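Local atomic coordinates of avirulence protein AvrptoB (Pseudomonas syringae, PDB entry 2FD4), a protein that suppresses programmed cell death and immunity in susceptible plants, its C-terminal domain being an E3 ubiquitin ligase, and triggers resistance in tomato through Pto. Residues A11-Q16 against L108-I113; L30-A35 against D42-L47; P99-T104 against A114-R119. One frame throughout, in Å; residues are numbered along the deposited sequence.

Contact 1 of 3, residues A11-Q16 against L108-I113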
ATOM      1  N   ALA A  11      -2.658  -8.643  -2.153  1.00 48.23           N
ATOM      2  CA  ALA A  11      -3.743  -7.670  -1.924  1.00 48.73           C
ATOM      3  C   ALA A  11      -4.804  -8.173  -0.899  1.00 49.43           C
ATOM      4  O   ALA A  11      -5.515  -7.349  -0.241  1.00 47.85           O
ATOM      5  CB  ALA A  11      -4.416  -7.266  -3.222  1.00 49.71           C
ATOM      6  N   SER A  12      -4.960  -9.495  -0.779  1.00 48.53           N
ATOM      7  CA  SER A  12      -5.877 -10.069   0.214  1.00 47.94           C
ATOM      8  C   SER A  12      -5.440  -9.771   1.688  1.00 47.26           C
ATOM      9  O   SER A  12      -6.213  -9.940   2.617  1.00 46.85           O
ATOM     10  CB  SER A  12      -6.073 -11.560   0.016  1.00 49.18           C
ATOM     11  OG  SER A  12      -4.908 -12.275   0.434  1.00 47.86           O
ATOM     12  N   GLN A  13      -4.223  -9.284   1.889  1.00 46.89           N
ATOM     13  CA  GLN A  13      -3.782  -8.874   3.245  1.00 47.75           C
ATOM     14  C   GLN A  13      -4.172  -7.457   3.674  1.00 47.23           C
ATOM     15  O   GLN A  13      -3.959  -7.048   4.823  1.00 47.15           O
ATOM     16  CB  GLN A  13      -2.275  -9.031   3.344  1.00 48.55           C
ATOM     17  CG  GLN A  13      -1.869 -10.460   3.328  1.00 48.84           C
ATOM     18  CD  GLN A  13      -0.388 -10.653   3.470  1.00 47.89           C
ATOM     19  OE1 GLN A  13       0.192 -10.277   4.495  1.00 48.82           O
ATOM     20  NE2 GLN A  13       0.246 -11.245   2.456  1.00 44.45           N
ATOM     21  N   PHE A  14      -4.758  -6.700   2.762  1.00 47.21           N
ATOM     22  CA  PHE A  14      -5.114  -5.303   2.993  1.00 46.57           C
ATOM     23  C   PHE A  14      -5.825  -5.111   4.298  1.00 45.98           C
ATOM     24  O   PHE A  14      -5.434  -4.273   5.079  1.00 45.19           O
ATOM     25  CB  PHE A  14      -5.950  -4.805   1.839  1.00 47.09           C
ATOM     26  CG  PHE A  14      -6.335  -3.364   1.925  1.00 46.77           C
ATOM     27  CD1 PHE A  14      -5.353  -2.371   1.908  1.00 47.02           C
ATOM     28  CD2 PHE A  14      -7.666  -2.985   1.979  1.00 48.24           C
ATOM     29  CE1 PHE A  14      -5.656  -1.086   1.964  1.00 46.97           C
ATOM     30  CE2 PHE A  14      -7.996  -1.679   2.004  1.00 48.89           C
ATOM     31  CZ  PHE A  14      -7.001  -0.700   1.973  1.00 49.13           C
ATOM     32  N   SER A  15      -6.872  -5.884   4.553  1.00 45.45           N
ATOM     33  CA  SER A  15      -7.685  -5.737   5.792  1.00 45.18           C
ATOM     34  C   SER A  15      -7.027  -6.093   7.131  1.00 45.11           C
ATOM     35  O   SER A  15      -7.602  -5.820   8.174  1.00 43.68           O
ATOM     36  CB  SER A  15      -8.962  -6.555   5.664  1.00 44.95           C
ATOM     37  OG  SER A  15      -9.725  -6.006   4.663  1.00 51.21           O
ATOM     38  N   GLN A  16      -5.892  -6.765   7.068  1.00 46.47           N
ATOM     39  CA  GLN A  16      -5.109  -7.150   8.221  1.00 47.53           C
ATOM     40  C   GLN A  16      -3.978  -6.229   8.548  1.00 47.44           C
ATOM     41  O   GLN A  16      -3.234  -6.451   9.492  1.00 49.48           O
ATOM     42  CB  GLN A  16      -4.532  -8.531   7.947  1.00 48.60           C
ATOM     43  CG  GLN A  16      -5.599  -9.518   7.649  1.00 49.38           C
ATOM     44  CD  GLN A  16      -5.144 -10.761   6.988  1.00 52.48           C
ATOM     45  OE1 GLN A  16      -4.541 -10.757   5.925  1.00 53.78           O
ATOM     46  NE2 GLN A  16      -5.517 -11.897   7.606  1.00 50.30           N
ATOM     47  N   LEU A 108      10.288  -8.105  -1.519  1.00 47.87           N
ATOM     48  CA  LEU A 108       8.944  -7.752  -1.027  1.00 47.72           C
ATOM     49  C   LEU A 108       7.937  -8.683  -1.711  1.00 47.57           C
ATOM     50  O   LEU A 108       7.875  -8.772  -2.932  1.00 46.48           O
ATOM     51  CB  LEU A 108       8.617  -6.309  -1.347  1.00 46.17           C
ATOM     52  CG  LEU A 108       7.361  -5.708  -0.695  1.00 46.85           C
ATOM     53  CD1 LEU A 108       7.557  -5.585   0.780  1.00 49.53           C
ATOM     54  CD2 LEU A 108       7.074  -4.368  -1.252  1.00 48.85           C
ATOM     55  N   ASN A 109       7.159  -9.380  -0.897  1.00 48.32           N
ATOM     56  CA  ASN A 109       6.254 -10.453  -1.349  1.00 47.82           C
ATOM     57  C   ASN A 109       5.156 -10.654  -0.287  1.00 47.66           C
ATOM     58  O   ASN A 109       5.056  -9.857   0.677  1.00 47.31           O
ATOM     59  CB  ASN A 109       7.091 -11.746  -1.627  1.00 48.14           C
ATOM     60  CG  ASN A 109       7.926 -12.182  -0.443  1.00 47.37           C
ATOM     61  OD1 ASN A 109       7.610 -11.853   0.695  1.00 49.06           O
ATOM     62  ND2 ASN A 109       9.046 -12.918  -0.703  1.00 48.21           N
ATOM     63  N   ALA A 110       4.303 -11.672  -0.483  1.00 47.24           N
ATOM     64  CA  ALA A 110       3.211 -11.999   0.473  1.00 47.02           C
ATOM     65  C   ALA A 110       3.731 -12.230   1.855  1.00 47.28           C
ATOM     66  O   ALA A 110       3.089 -11.900   2.851  1.00 48.06           O
ATOM     67  CB  ALA A 110       2.411 -13.231   0.021  1.00 47.75           C
ATOM     68  N   GLU A 111       4.925 -12.825   1.932  1.00 47.58           N
ATOM     69  CA  GLU A 111       5.479 -13.200   3.177  1.00 47.47           C
ATOM     70  C   GLU A 111       5.741 -11.999   4.094  1.00 47.39           C
ATOM     71  O   GLU A 111       5.522 -12.100   5.288  1.00 48.86           O
ATOM     72  CB  GLU A 111       6.766 -14.003   2.926  1.00 48.24           C
ATOM     73  CG  GLU A 111       6.572 -15.377   2.334  1.00 51.96           C
ATOM     74  CD  GLU A 111       5.832 -15.470   0.972  1.00 55.85           C
ATOM     75  OE1 GLU A 111       6.120 -14.689   0.051  1.00 55.73           O
ATOM     76  OE2 GLU A 111       4.980 -16.402   0.810  1.00 60.78           O
ATOM     77  N   ASN A 112       6.228 -10.876   3.572  1.00 46.82           N
ATOM     78  CA  ASN A 112       6.613  -9.747   4.430  1.00 47.42           C
ATOM     79  C   ASN A 112       5.872  -8.416   4.177  1.00 47.36           C
ATOM     80  O   ASN A 112       6.179  -7.397   4.794  1.00 46.20           O
ATOM     81  CB  ASN A 112       8.129  -9.509   4.341  1.00 47.54           C
ATOM     82  CG  ASN A 112       8.584  -8.948   2.978  1.00 48.98           C
ATOM     83  OD1 ASN A 112       7.837  -8.938   1.993  1.00 49.52           O
ATOM     84  ND2 ASN A 112       9.843  -8.481   2.932  1.00 49.16           N
ATOM     85  N   ILE A 113       4.852  -8.395   3.309  1.00 47.76           N
ATOM     86  CA  ILE A 113       4.238  -7.093   2.946  1.00 46.58           C
ATOM     87  C   ILE A 113       3.668  -6.376   4.193  1.00 47.18           C
ATOM     88  O   ILE A 113       3.722  -5.143   4.313  1.00 46.58           O
ATOM     89  CB  ILE A 113       3.139  -7.295   1.855  1.00 47.52           C
ATOM     90  CG1 ILE A 113       2.538  -5.956   1.441  1.00 48.06           C
ATOM     91  CG2 ILE A 113       2.074  -8.222   2.331  1.00 45.46           C
ATOM     92  CD1 ILE A 113       3.499  -5.026   0.814  1.00 50.07           C
TER
HETATM   93  O   HOH W   1       2.739 -10.129   5.175  1.00 36.30           O
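The carboxamide of Gln13 is met by segment 108-113 on one face and at one edge. Over the face, offset outward past the rim between the oxygen and the nitrogen, lies the CG2 methyl of Ile113, 3.5 Å from both Gln13 OE1 and Gln13 NE2. At the edge lies the carbonyl of Ala110: Gln13 NE2 donates to Ala110 O at 2.9 Å, almost straight (170°), with the acceptor only 6° out of the amide plane and the N-H directed at a lone pair in the carbonyl plane. Water 1 spans the same two groups, 2.6 Å from Gln13 OE1 and 2.9 Å from Ala110 O, which is thus approached by both an amide nitrogen and a water. Since NE2 also bonds to Pro9 O, both ends of the amide are engaged and its rotation is well defined. The extended chain of Gln13 carries this group across, while the methyl of Ala110 touches the nitrogen from beside its own carbonyl.

Within 108-113, two asparagines exchange backbone N-H to side-chain oxygen bonds that brace the turn: Asn109 N donates to Asn112 OD1 at 3.0 Å, and Asn112 N returns a weak bond to Asn109 OD1 at 3.3 Å. Asn112 ND2 adds a bond to Thr107 O.

The contact thus joins the 3-10 turn preceding strand 18-21 to the start of the last helix-strand unit, 113-121, of the U-box-like E3 ligase domain. Ile113, buried, also packs on Ile10, on Leu64 of strand 61-65 and on Met88 of helix 88-97.

Contact 2 of 3, residues L30-A35 against D42-L47; sequences LGFKDA and DVTHCL
Thr44 has OG1 anti to its carbonyl carbon (chi1 -52°), which holds the hydroxyl oxygen beside its own backbone N and lets one residue grip both polar backbone atoms of Lys33. Lys33 N donates to Thr44 OG1 at 2.6 Å in a nearly straight bond (167°), and Thr44 N donates to Lys33 O at 2.9 Å, in the carbonyl plane and on a lone pair. The lysine side chain leaves with CG beside its backbone N and runs extended past the Asp42 carbonyl. It ends in a salt bridge of 2.9 Å between Lys33 NZ and Asp42 OD1, the nitrogen arriving nearly end-on to the C-O bond. Both residues are exposed, so solvent probably screens this pair.

These segments belong to the long loop between strands 18-21 and 61-65, folded back on itself without regular strand structure. U-boxes use hydrogen bonds and salt bridges where RING fingers use zinc, and the bonds here may play a like part. The loop leads on to Phe48, an inferred E2-binding residue; it may therefore correspond to the first E2-binding loop.

Val43 and Ala35 add apolar contact beside the backbone bonds. Val43 CG1 rests 3.9 Å from Ala35 CB and 3.5 Å from Lys33 O, which also receives a CA-H...O contact from Val43. On the Phe32 side, Thr44 OG1 approaches the aromatic ring obliquely, 3.9 Å from Phe32 CD1. That ring meets Phe85 of strand 83-87, which Thr44 touches too. The carboxylate of Asp34, by contrast, is turned to Ser53 and Leu54.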
ATOM      1  N   LEU A  30       4.446  13.023   6.408  1.00 47.55           N
ATOM      2  CA  LEU A  30       3.555  12.230   5.533  1.00 47.25           C
ATOM      3  C   LEU A  30       2.657  13.199   4.796  1.00 47.40           C
ATOM      4  O   LEU A  30       2.080  14.100   5.423  1.00 48.29           O
ATOM      5  CB  LEU A  30       2.691  11.253   6.352  1.00 46.36           C
ATOM      6  CG  LEU A  30       3.483  10.378   7.323  1.00 46.63           C
ATOM      7  CD1 LEU A  30       2.566   9.485   8.125  1.00 47.15           C
ATOM      8  CD2 LEU A  30       4.563   9.554   6.591  1.00 45.98           C
ATOM      9  N   GLY A  31       2.502  13.021   3.493  1.00 47.41           N
ATOM     10  CA  GLY A  31       1.896  14.080   2.677  1.00 48.00           C
ATOM     11  C   GLY A  31       0.543  13.809   2.059  1.00 48.07           C
ATOM     12  O   GLY A  31       0.138  14.510   1.126  1.00 48.10           O
ATOM     13  N   PHE A  32      -0.167  12.815   2.573  1.00 48.51           N
ATOM     14  CA  PHE A  32      -1.375  12.354   1.917  1.00 48.49           C
ATOM     15  C   PHE A  32      -2.348  13.475   1.756  1.00 48.17           C
ATOM     16  O   PHE A  32      -2.738  14.146   2.719  1.00 48.66           O
ATOM     17  CB  PHE A  32      -2.039  11.196   2.663  1.00 48.27           C
ATOM     18  CG  PHE A  32      -3.156  10.527   1.881  1.00 48.21           C
ATOM     19  CD1 PHE A  32      -2.881   9.727   0.787  1.00 48.09           C
ATOM     20  CD2 PHE A  32      -4.483  10.680   2.263  1.00 49.98           C
ATOM     21  CE1 PHE A  32      -3.903   9.134   0.082  1.00 46.92           C
ATOM     22  CE2 PHE A  32      -5.506  10.054   1.555  1.00 49.48           C
ATOM     23  CZ  PHE A  32      -5.210   9.291   0.480  1.00 48.02           C
ATOM     24  N   LYS A  33      -2.710  13.693   0.512  1.00 48.05           N
ATOM     25  CA  LYS A  33      -3.757  14.615   0.182  1.00 48.01           C
ATOM     26  C   LYS A  33      -4.699  13.827  -0.692  1.00 47.74           C
ATOM     27  O   LYS A  33      -4.422  13.591  -1.860  1.00 48.33           O
ATOM     28  CB  LYS A  33      -3.193  15.851  -0.501  1.00 47.79           C
ATOM     29  CG  LYS A  33      -2.465  16.769   0.490  1.00 48.12           C
ATOM     30  CD  LYS A  33      -1.340  17.559  -0.150  1.00 48.32           C
ATOM     31  CE  LYS A  33      -0.555  18.379   0.872  1.00 47.64           C
ATOM     32  NZ  LYS A  33       0.588  19.093   0.227  1.00 48.67           N
ATOM     33  N   ASP A  34      -5.790  13.379  -0.084  1.00 47.16           N
ATOM     34  CA  ASP A  34      -6.826  12.629  -0.791  1.00 47.19           C
ATOM     35  C   ASP A  34      -7.361  13.452  -1.950  1.00 46.91           C
ATOM     36  O   ASP A  34      -7.479  14.682  -1.831  1.00 47.27           O
ATOM     37  CB  ASP A  34      -7.965  12.316   0.176  1.00 46.86           C
ATOM     38  CG  ASP A  34      -8.870  11.223  -0.324  1.00 47.00           C
ATOM     39  OD1 ASP A  34      -9.589  11.429  -1.321  1.00 46.43           O
ATOM     40  OD2 ASP A  34      -8.858  10.146   0.296  1.00 48.67           O
ATOM     41  N   ALA A  35      -7.708  12.799  -3.055  1.00 46.63           N
ATOM     42  CA  ALA A  35      -8.295  13.512  -4.199  1.00 46.86           C
ATOM     43  C   ALA A  35      -9.535  14.312  -3.784  1.00 46.88           C
ATOM     44  O   ALA A  35      -9.542  15.552  -3.833  1.00 48.08           O
ATOM     45  CB  ALA A  35      -8.636  12.540  -5.315  1.00 46.74           C
ATOM     46  N   ASP A  42      -2.784  19.468  -5.893  1.00 56.31           N
ATOM     47  CA  ASP A  42      -2.138  19.206  -4.593  1.00 55.52           C
ATOM     48  C   ASP A  42      -2.308  17.754  -4.143  1.00 55.16           C
ATOM     49  O   ASP A  42      -1.812  17.361  -3.091  1.00 55.78           O
ATOM     50  CB  ASP A  42      -2.687  20.149  -3.505  1.00 55.84           C
ATOM     51  CG  ASP A  42      -1.592  20.812  -2.683  1.00 56.20           C
ATOM     52  OD1 ASP A  42      -0.728  20.101  -2.116  1.00 57.53           O
ATOM     53  OD2 ASP A  42      -1.614  22.059  -2.605  1.00 55.63           O
ATOM     54  N   VAL A  43      -2.968  16.946  -4.968  1.00 54.30           N
ATOM     55  CA  VAL A  43      -3.397  15.619  -4.586  1.00 53.01           C
ATOM     56  C   VAL A  43      -2.219  14.655  -4.639  1.00 52.79           C
ATOM     57  O   VAL A  43      -1.352  14.776  -5.503  1.00 52.16           O
ATOM     58  CB  VAL A  43      -4.527  15.138  -5.532  1.00 52.93           C
ATOM     59  CG1 VAL A  43      -4.865  13.679  -5.283  1.00 52.27           C
ATOM     60  CG2 VAL A  43      -5.767  16.005  -5.372  1.00 51.57           C
ATOM     61  N   THR A  44      -2.192  13.702  -3.703  1.00 51.96           N
ATOM     62  CA  THR A  44      -1.222  12.639  -3.733  1.00 51.75           C
ATOM     63  C   THR A  44      -1.502  11.737  -4.945  1.00 51.84           C
ATOM     64  O   THR A  44      -2.656  11.354  -5.180  1.00 52.32           O
ATOM     65  CB  THR A  44      -1.301  11.785  -2.432  1.00 51.67           C
ATOM     66  OG1 THR A  44      -1.222  12.641  -1.292  1.00 51.46           O
ATOM     67  CG2 THR A  44      -0.170  10.800  -2.374  1.00 51.15           C
ATOM     68  N   HIS A  45      -0.452  11.391  -5.701  1.00 51.88           N
ATOM     69  CA  HIS A  45      -0.549  10.405  -6.784  1.00 50.54           C
ATOM     70  C   HIS A  45       0.060   9.115  -6.325  1.00 51.36           C
ATOM     71  O   HIS A  45       0.976   9.101  -5.501  1.00 51.11           O
ATOM     72  CB  HIS A  45       0.157  10.871  -8.062  1.00 51.46           C
ATOM     73  CG  HIS A  45      -0.651  11.835  -8.853  1.00 50.84           C
ATOM     74  ND1 HIS A  45      -0.753  11.796 -10.234  1.00 48.50           N
ATOM     75  CD2 HIS A  45      -1.436  12.858  -8.443  1.00 51.99           C
ATOM     76  CE1 HIS A  45      -1.560  12.761 -10.629  1.00 50.31           C
ATOM     77  NE2 HIS A  45      -1.982  13.423  -9.565  1.00 49.09           N
ATOM     78  N   CYS A  46      -0.473   8.022  -6.842  1.00 49.38           N
ATOM     79  CA  CYS A  46       0.061   6.726  -6.509  1.00 48.76           C
ATOM     80  C   CYS A  46       1.434   6.675  -7.133  1.00 49.03           C
ATOM     81  O   CYS A  46       1.721   7.321  -8.132  1.00 45.71           O
ATOM     82  CB  CYS A  46      -0.878   5.642  -7.054  1.00 48.93           C
ATOM     83  SG  CYS A  46      -0.291   3.934  -7.056  1.00 48.87           S
ATOM     84  N   LEU A  47       2.324   5.907  -6.526  1.00 48.92           N
ATOM     85  CA  LEU A  47       3.600   5.631  -7.147  1.00 47.92           C
ATOM     86  C   LEU A  47       3.488   5.058  -8.603  1.00 46.92           C
ATOM     87  O   LEU A  47       4.359   5.263  -9.445  1.00 45.93           O
ATOM     88  CB  LEU A  47       4.282   4.644  -6.173  1.00 48.38           C
ATOM     89  CG  LEU A  47       5.729   4.315  -6.447  1.00 50.39           C
ATOM     90  CD1 LEU A  47       6.588   5.542  -6.227  1.00 51.50           C
ATOM     91  CD2 LEU A  47       6.121   3.185  -5.559  1.00 51.02           C
TER

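Contact 3 of 3, residues P99-T104 against A114-R119; sequences PEHPMT and AKYAFR
Aromatic contact dominates here: the imidazole of His101 and the phenol of Tyr116 meet obliquely, their centroids 5.7 Å apart and their planes inclined at 62°. His101 ND1 makes the approach, 3.9 Å from Tyr116 CD1 and 4.0 Å from Tyr116 CE1. Relative to the imidazole, Tyr116 CD1 lies at the edge, near the ring plane. With CG of His101 anti to its backbone N (chi1 -179°), the imidazole is carried out from the loop to reach the tyrosine. One imidazole face is covered within the loop by the methyl of Thr104, whose CG2 sits 4.0 Å above the ring plane toward the rim.

Hydrogen bonding across the segments is indirect. Water 2 is 2.9 Å from Thr104 OG1 and makes a weak, long bond of 3.5 Å to Tyr116 OH. His101 ND1, buried by the tyrosine ring, has no polar partner in the model.

Both rings also pack on Leu64 of strand 61-65, and Tyr116 touches Leu108, tying the loop after helix 88-97 to the junction of helix 113-116 and strand 117-121. Pro102, next to His101, is an inferred E2-binding residue, as are nearby Phe94 and Phe48. Two loops and a helix presenting such hydrophobic groups are characteristic of the E2-binding surface of the U-box and RING fold; the loop 99-104 probably corresponds to the second of these loops, its buried His101 packing against Tyr116.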
ATOM      1  N   PRO A  99       9.270  -9.469  -7.407  1.00 46.49           N
ATOM      2  CA  PRO A  99       9.041  -9.396  -5.983  1.00 47.19           C
ATOM      3  C   PRO A  99      10.073  -8.557  -5.240  1.00 47.19           C
ATOM      4  O   PRO A  99      10.929  -9.093  -4.518  1.00 45.76           O
ATOM      5  CB  PRO A  99       9.039 -10.860  -5.544  1.00 46.26           C
ATOM      6  CG  PRO A  99       9.966 -11.531  -6.500  1.00 48.01           C
ATOM      7  CD  PRO A  99       9.858 -10.768  -7.802  1.00 48.79           C
ATOM      8  N   GLU A 100      10.007  -7.259  -5.466  1.00 46.68           N
ATOM      9  CA  GLU A 100      11.009  -6.343  -4.954  1.00 48.62           C
ATOM     10  C   GLU A 100      10.360  -5.000  -4.674  1.00 47.53           C
ATOM     11  O   GLU A 100       9.415  -4.564  -5.347  1.00 47.30           O
ATOM     12  CB  GLU A 100      12.203  -6.279  -5.860  1.00 49.07           C
ATOM     13  CG  GLU A 100      12.141  -5.272  -6.928  1.00 52.53           C
ATOM     14  CD  GLU A 100      13.332  -5.340  -7.864  1.00 54.52           C
ATOM     15  OE1 GLU A 100      14.257  -6.174  -7.663  1.00 59.83           O
ATOM     16  OE2 GLU A 100      13.368  -4.517  -8.814  1.00 64.07           O
ATOM     17  N   HIS A 101      10.789  -4.400  -3.593  1.00 46.67           N
ATOM     18  CA  HIS A 101      10.211  -3.142  -3.200  1.00 45.90           C
ATOM     19  C   HIS A 101      10.414  -2.135  -4.375  1.00 44.17           C
ATOM     20  O   HIS A 101      11.473  -2.013  -4.956  1.00 46.13           O
ATOM     21  CB  HIS A 101      10.886  -2.729  -1.903  1.00 45.28           C
ATOM     22  CG  HIS A 101      10.372  -1.444  -1.345  1.00 45.23           C
ATOM     23  ND1 HIS A 101       9.891  -1.312  -0.059  1.00 46.73           N
ATOM     24  CD2 HIS A 101      10.362  -0.208  -1.884  1.00 45.52           C
ATOM     25  CE1 HIS A 101       9.538  -0.055   0.137  1.00 43.77           C
ATOM     26  NE2 HIS A 101       9.838   0.643  -0.947  1.00 48.98           N
ATOM     27  N   PRO A 102       9.368  -1.456  -4.745  1.00 44.54           N
ATOM     28  CA  PRO A 102       9.423  -0.603  -5.932  1.00 46.11           C
ATOM     29  C   PRO A 102      10.415   0.563  -5.826  1.00 46.32           C
ATOM     30  O   PRO A 102      10.826   1.099  -6.887  1.00 45.08           O
ATOM     31  CB  PRO A 102       7.985  -0.106  -6.024  1.00 46.06           C
ATOM     32  CG  PRO A 102       7.454  -0.163  -4.682  1.00 46.24           C
ATOM     33  CD  PRO A 102       8.019  -1.429  -4.148  1.00 45.49           C
ATOM     34  N   MET A 103      10.811   0.959  -4.597  1.00 45.91           N
ATOM     35  CA  MET A 103      11.886   1.961  -4.430  1.00 47.98           C
ATOM     36  C   MET A 103      13.249   1.465  -3.934  1.00 46.93           C
ATOM     37  O   MET A 103      14.237   1.978  -4.375  1.00 45.74           O
ATOM     38  CB  MET A 103      11.398   3.168  -3.645  1.00 48.55           C
ATOM     39  CG  MET A 103      10.298   3.915  -4.491  1.00 53.25           C
ATOM     40  SD  MET A 103       9.281   5.034  -3.497  1.00 56.38           S
ATOM     41  CE  MET A 103      10.535   6.050  -2.706  1.00 58.29           C
ATOM     42  N   THR A 104      13.296   0.521  -2.988  1.00 45.52           N
ATOM     43  CA  THR A 104      14.580   0.075  -2.403  1.00 46.02           C
ATOM     44  C   THR A 104      15.088  -1.157  -3.114  1.00 46.22           C
ATOM     45  O   THR A 104      16.286  -1.516  -2.989  1.00 45.32           O
ATOM     46  CB  THR A 104      14.428  -0.277  -0.961  1.00 45.85           C
ATOM     47  OG1 THR A 104      13.562  -1.411  -0.845  1.00 43.15           O
ATOM     48  CG2 THR A 104      13.824   0.890  -0.205  1.00 46.60           C
ATOM     49  N   ALA A 114       3.188  -7.143   5.163  1.00 46.42           N
ATOM     50  CA  ALA A 114       2.506  -6.533   6.314  1.00 47.15           C
ATOM     51  C   ALA A 114       3.504  -5.795   7.228  1.00 46.87           C
ATOM     52  O   ALA A 114       3.096  -4.941   8.001  1.00 47.86           O
ATOM     53  CB  ALA A 114       1.773  -7.545   7.086  1.00 48.00           C
ATOM     54  N   LYS A 115       4.786  -6.102   7.067  1.00 47.12           N
ATOM     55  CA  LYS A 115       5.876  -5.421   7.797  1.00 46.90           C
ATOM     56  C   LYS A 115       6.200  -4.069   7.155  1.00 46.30           C
ATOM     57  O   LYS A 115       6.871  -3.194   7.797  1.00 47.43           O
ATOM     58  CB  LYS A 115       7.127  -6.298   7.801  1.00 46.62           C
ATOM     59  CG  LYS A 115       6.956  -7.649   8.459  1.00 47.62           C
ATOM     60  CD  LYS A 115       8.252  -8.452   8.453  1.00 49.41           C
ATOM     61  CE  LYS A 115       7.955  -9.977   8.625  1.00 51.10           C
ATOM     62  NZ  LYS A 115       9.208 -10.820   8.572  1.00 54.39           N
ATOM     63  N   TYR A 116       5.729  -3.875   5.921  1.00 46.62           N
ATOM     64  CA  TYR A 116       6.003  -2.656   5.230  1.00 46.64           C
ATOM     65  C   TYR A 116       4.792  -1.815   4.973  1.00 45.68           C
ATOM     66  O   TYR A 116       4.976  -0.628   4.810  1.00 44.99           O
ATOM     67  CB  TYR A 116       6.647  -2.937   3.855  1.00 46.96           C
ATOM     68  CG  TYR A 116       8.069  -3.432   3.851  1.00 45.50           C
ATOM     69  CD1 TYR A 116       9.111  -2.558   3.592  1.00 46.91           C
ATOM     70  CD2 TYR A 116       8.368  -4.778   3.945  1.00 46.20           C
ATOM     71  CE1 TYR A 116      10.373  -2.970   3.527  1.00 46.88           C
ATOM     72  CE2 TYR A 116       9.674  -5.224   3.851  1.00 48.99           C
ATOM     73  CZ  TYR A 116      10.670  -4.285   3.643  1.00 51.12           C
ATOM     74  OH  TYR A 116      11.979  -4.633   3.539  1.00 51.50           O
ATOM     75  N   ALA A 117       3.601  -2.416   4.823  1.00 46.34           N
ATOM     76  CA  ALA A 117       2.409  -1.692   4.318  1.00 44.47           C
ATOM     77  C   ALA A 117       1.448  -1.318   5.455  1.00 45.61           C
ATOM     78  O   ALA A 117       1.234  -2.107   6.385  1.00 43.74           O
ATOM     79  CB  ALA A 117       1.685  -2.489   3.262  1.00 45.85           C
ATOM     80  N   PHE A 118       0.904  -0.105   5.350  1.00 44.93           N
ATOM     81  CA  PHE A 118      -0.052   0.452   6.336  1.00 45.31           C
ATOM     82  C   PHE A 118      -1.301   0.845   5.570  1.00 45.13           C
ATOM     83  O   PHE A 118      -1.214   1.492   4.525  1.00 44.92           O
ATOM     84  CB  PHE A 118       0.572   1.668   6.994  1.00 44.98           C
ATOM     85  CG  PHE A 118       1.734   1.312   7.834  1.00 46.00           C
ATOM     86  CD1 PHE A 118       1.549   1.001   9.168  1.00 44.28           C
ATOM     87  CD2 PHE A 118       3.008   1.218   7.290  1.00 44.18           C
ATOM     88  CE1 PHE A 118       2.608   0.626   9.965  1.00 44.58           C
ATOM     89  CE2 PHE A 118       4.086   0.828   8.079  1.00 42.63           C
ATOM     90  CZ  PHE A 118       3.880   0.538   9.427  1.00 45.63           C
ATOM     91  N   ARG A 119      -2.457   0.343   5.983  1.00 44.06           N
ATOM     92  CA  ARG A 119      -3.723   0.752   5.392  1.00 44.46           C
ATOM     93  C   ARG A 119      -4.197   2.113   5.911  1.00 45.85           C
ATOM     94  O   ARG A 119      -4.240   2.351   7.128  1.00 44.24           O
ATOM     95  CB  ARG A 119      -4.771  -0.348   5.660  1.00 44.85           C
ATOM     96  CG  ARG A 119      -6.134   0.040   5.253  1.00 44.43           C
ATOM     97  CD  ARG A 119      -7.032  -1.152   5.187  1.00 47.57           C
ATOM     98  NE  ARG A 119      -7.435  -1.555   6.488  1.00 47.61           N
ATOM     99  CZ  ARG A 119      -8.488  -1.097   7.166  1.00 50.42           C
ATOM    100  NH1 ARG A 119      -9.340  -0.182   6.663  1.00 53.16           N
ATOM    101  NH2 ARG A 119      -8.708  -1.560   8.381  1.00 46.26           N
TER
HETATM  102  O   HOH W   2      13.384  -1.840   1.980  1.00 43.76           O

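Contact 3 is buried near the chain's centre, contact 1 is partly buried, and contact 2 lies at the surface, its centre about 22 Å from that of contact 1, on the opposite side of the chain's centre. Contacts 1 and 3 share the loop after helix 88-97 and the helix 113-116 region, meeting where Leu108 packs on Tyr116 and Phe14 on Arg119. Contact 2 reaches contact 3 through Leu47, which rests on Pro102 and Met103. The chemistry follows the setting: an amide and a water beside a methyl in contact 1, a salt bridge and backbone bonds in contact 2, and mainly aromatic packing in contact 3.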